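K5 lyase (Enterobacteria phage k1-5, PDB 2X3H) cleaves K5 capsular polysaccharide, a heparosan glycosaminoglycan, by an eliminative lyase reaction, and probably serves the phage as a tail spike. Local coordinates at residues 236-241 with 264-269. Numbering follows the deposited sequence.
Sequences YPQFGA and VTYNGT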
ATOM      1  N   TYR A 236       4.773  10.361 -24.078  1.00  6.55           N
ATOM      2  CA  TYR A 236       4.865  11.775 -23.700  1.00  6.42           C
ATOM      3  C   TYR A 236       6.235  12.134 -23.128  1.00  6.53           C
ATOM      4  O   TYR A 236       6.888  11.302 -22.493  1.00  6.75           O
ATOM      5  CB  TYR A 236       3.778  12.159 -22.697  1.00  6.43           C
ATOM      6  CG  TYR A 236       2.384  12.303 -23.284  1.00  6.29           C
ATOM      7  CD1 TYR A 236       1.576  11.193 -23.478  1.00  5.82           C
ATOM      8  CD2 TYR A 236       1.860  13.556 -23.609  1.00  6.34           C
ATOM      9  CE1 TYR A 236       0.297  11.313 -23.985  1.00  6.01           C
ATOM     10  CE2 TYR A 236       0.566  13.688 -24.127  1.00  6.56           C
ATOM     11  CZ  TYR A 236      -0.206  12.564 -24.308  1.00  6.38           C
ATOM     12  OH  TYR A 236      -1.480  12.655 -24.787  1.00  7.18           O
ATOM     13  N   PRO A 237       6.685  13.380 -23.365  1.00  7.23           N
ATOM     14  CA  PRO A 237       7.999  13.799 -22.883  1.00  7.60           C
ATOM     15  C   PRO A 237       8.031  14.332 -21.442  1.00  8.06           C
ATOM     16  O   PRO A 237       7.619  13.616 -20.528  1.00  8.44           O
ATOM     17  CB  PRO A 237       8.424  14.856 -23.918  1.00  7.91           C
ATOM     18  CG  PRO A 237       7.139  15.465 -24.349  1.00  7.62           C
ATOM     19  CD  PRO A 237       6.051  14.426 -24.194  1.00  7.28           C
ATOM     20  N   GLN A 238       8.508  15.564 -21.233  1.00  8.61           N
ATOM     21  CA  GLN A 238       8.878  16.008 -19.881  1.00  9.89           C
ATOM     22  C   GLN A 238       7.806  15.792 -18.818  1.00  8.70           C
ATOM     23  O   GLN A 238       8.095  15.310 -17.714  1.00  8.04           O
ATOM     24  CB  GLN A 238       9.255  17.488 -19.882  1.00 11.67           C
ATOM     25  CG  GLN A 238       9.540  18.053 -18.505  1.00 16.77           C
ATOM     26  CD  GLN A 238      10.935  17.762 -18.008  1.00 19.67           C
ATOM     27  OE1 GLN A 238      11.550  18.603 -17.345  1.00 23.30           O
ATOM     28  NE2 GLN A 238      11.442  16.572 -18.308  1.00 22.10           N
ATOM     29  N   PHE A 239       6.575  16.175 -19.128  1.00  7.71           N
ATOM     30  CA  PHE A 239       5.538  16.175 -18.092  1.00  8.17           C
ATOM     31  C   PHE A 239       4.708  14.903 -18.010  1.00  8.45           C
ATOM     32  O   PHE A 239       3.788  14.790 -17.192  1.00  8.72           O
ATOM     33  CB  PHE A 239       4.732  17.471 -18.135  1.00  9.27           C
ATOM     34  CG  PHE A 239       5.602  18.680 -17.989  1.00 10.11           C
ATOM     35  CD1 PHE A 239       6.218  18.944 -16.780  1.00 10.38           C
ATOM     36  CD2 PHE A 239       5.869  19.503 -19.065  1.00 10.04           C
ATOM     37  CE1 PHE A 239       7.050  20.021 -16.624  1.00 10.95           C
ATOM     38  CE2 PHE A 239       6.706  20.600 -18.916  1.00 11.15           C
ATOM     39  CZ  PHE A 239       7.293  20.857 -17.686  1.00 10.68           C
ATOM     40  N   GLY A 240       5.045  13.941 -18.863  1.00  7.82           N
ATOM     41  CA  GLY A 240       4.570  12.563 -18.704  1.00  7.05           C
ATOM     42  C   GLY A 240       3.069  12.355 -18.804  1.00  6.91           C
ATOM     43  O   GLY A 240       2.381  13.024 -19.594  1.00  8.10           O
ATOM     44  N   ALA A 241       2.572  11.391 -18.028  1.00  5.59           N
ATOM     45  CA  ALA A 241       1.165  11.007 -18.051  1.00  6.11           C
ATOM     46  C   ALA A 241       0.297  11.928 -17.188  1.00  5.68           C
ATOM     47  O   ALA A 241      -0.771  12.350 -17.616  1.00  5.76           O
ATOM     48  CB  ALA A 241       0.996   9.544 -17.613  1.00  6.32           C
ATOM     49  N   VAL A 264       6.639   9.335 -15.660  1.00  5.94           N
ATOM     50  CA  VAL A 264       5.228   8.944 -15.662  1.00  5.14           C
ATOM     51  C   VAL A 264       4.338   9.905 -14.870  1.00  5.92           C
ATOM     52  O   VAL A 264       3.394  10.459 -15.433  1.00  5.35           O
ATOM     53  CB  VAL A 264       5.007   7.463 -15.263  1.00  5.44           C
ATOM     54  CG1 VAL A 264       3.509   7.114 -15.328  1.00  6.05           C
ATOM     55  CG2 VAL A 264       5.770   6.582 -16.213  1.00  6.84           C
ATOM     56  N   THR A 265       4.634  10.102 -13.581  1.00  4.73           N
ATOM     57  CA  THR A 265       4.008  11.197 -12.827  1.00  6.27           C
ATOM     58  C   THR A 265       5.065  12.233 -12.459  1.00  5.80           C
ATOM     59  O   THR A 265       6.233  11.895 -12.208  1.00  5.91           O
ATOM     60  CB  THR A 265       3.251  10.716 -11.575  1.00  6.63           C
ATOM     61  OG1 THR A 265       4.174  10.235 -10.597  1.00  8.59           O
ATOM     62  CG2 THR A 265       2.255   9.621 -11.930  1.00  6.11           C
ATOM     63  N   TYR A 266       4.652  13.500 -12.448  1.00  6.13           N
ATOM     64  CA  TYR A 266       5.586  14.608 -12.301  1.00  5.94           C
ATOM     65  C   TYR A 266       4.953  15.673 -11.411  1.00  5.99           C
ATOM     66  O   TYR A 266       3.832  16.107 -11.677  1.00  5.93           O
ATOM     67  CB  TYR A 266       5.885  15.198 -13.695  1.00  6.90           C
ATOM     68  CG  TYR A 266       7.056  16.155 -13.716  1.00  7.67           C
ATOM     69  CD1 TYR A 266       6.889  17.501 -13.394  1.00  9.09           C
ATOM     70  CD2 TYR A 266       8.335  15.710 -14.044  1.00  7.69           C
ATOM     71  CE1 TYR A 266       7.965  18.386 -13.403  1.00  9.29           C
ATOM     72  CE2 TYR A 266       9.414  16.582 -14.063  1.00  9.33           C
ATOM     73  CZ  TYR A 266       9.226  17.920 -13.739  1.00 10.16           C
ATOM     74  OH  TYR A 266      10.305  18.786 -13.750  1.00 11.55           O
ATOM     75  N   ASN A 267       5.654  16.071 -10.346  1.00  5.65           N
ATOM     76  CA  ASN A 267       5.212  17.198  -9.527  1.00  6.02           C
ATOM     77  C   ASN A 267       6.116  18.390  -9.794  1.00  6.19           C
ATOM     78  O   ASN A 267       7.305  18.350  -9.474  1.00  6.49           O
ATOM     79  CB  ASN A 267       5.281  16.844  -8.040  1.00  6.49           C
ATOM     80  CG  ASN A 267       4.195  15.889  -7.630  1.00  7.70           C
ATOM     81  OD1 ASN A 267       3.206  15.722  -8.339  1.00  8.76           O
ATOM     82  ND2 ASN A 267       4.372  15.237  -6.477  1.00  7.65           N
ATOM     83  N   GLY A 268       5.571  19.434 -10.404  1.00  5.00           N
ATOM     84  CA  GLY A 268       6.400  20.582 -10.775  1.00  5.93           C
ATOM     85  C   GLY A 268       5.847  21.904 -10.280  1.00  6.38           C
ATOM     86  O   GLY A 268       4.733  21.977  -9.785  1.00  5.49           O
ATOM     87  N   THR A 269       6.649  22.955 -10.421  1.00  7.72           N
ATOM     88  CA  THR A 269       6.169  24.291 -10.089  1.00  8.42           C
ATOM     89  C   THR A 269       6.983  25.366 -10.794  1.00  9.42           C
ATOM     90  O   THR A 269       8.162  25.168 -11.093  1.00  9.95           O
ATOM     91  CB  THR A 269       6.211  24.541  -8.576  1.00  8.42           C
ATOM     92  OG1 THR A 269       5.580  25.800  -8.311  1.00  8.86           O
ATOM     93  CG2 THR A 269       7.646  24.544  -8.061  1.00  7.98           C
TER
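F239 turns its ring edge onto a face of Y266 where two successive coils of a right-handed parallel beta-helix, the fold of many tail spikes and polysaccharide lyases, round the same corner. Residues 236-241 lie in the loop between strands 227-234 and 242-245 and turn their corner at A241; one coil on, the chain turns the equivalent corner at V264 and T265 and continues as strand 266-268, which pairs in parallel with 242-245.

The aromatic pair is T-shaped, with ring planes at 90° and centroids 5.2 Å apart. CD1 and CE1 of F239 do the touching; F239 CD1 stands 3.7 Å above the Y266 plane, off toward the rim. Y266 reaches this position with CG anti to its backbone N (chi1 -168°), which swings the ring across to F239 and the backbone O of Q238. The ring of H263 and the side chains of V294 and E243 also lie against Y266. Q238 CG sits 3.6 Å above the centre of one face of F239, so the phenyl ring is held both at its edge and over a face.

Polar atoms of Q238 approach the tyrosine more loosely. The backbone O of Q238 lies 3.7 Å from Y266 CD2, oblique to the ring, and the Q238 side chain bends at chi2 to bring OE1 to 3.8 Å from Y266 OH, a proximity too long for a hydrogen bond.

The backbone shapes the corner. P237 to G240 is a type I turn, closed by G240 N to P237 O at 3.1 Å, and G240 then takes a positive phi (63°) as the chain passes close to V264 O. Deeper in, V264 packs on V283 and A285 of the following coil, and its CG1 meets A241 CB. The coils are tied here by A241 N donating to V264 O, 2.9 Å away.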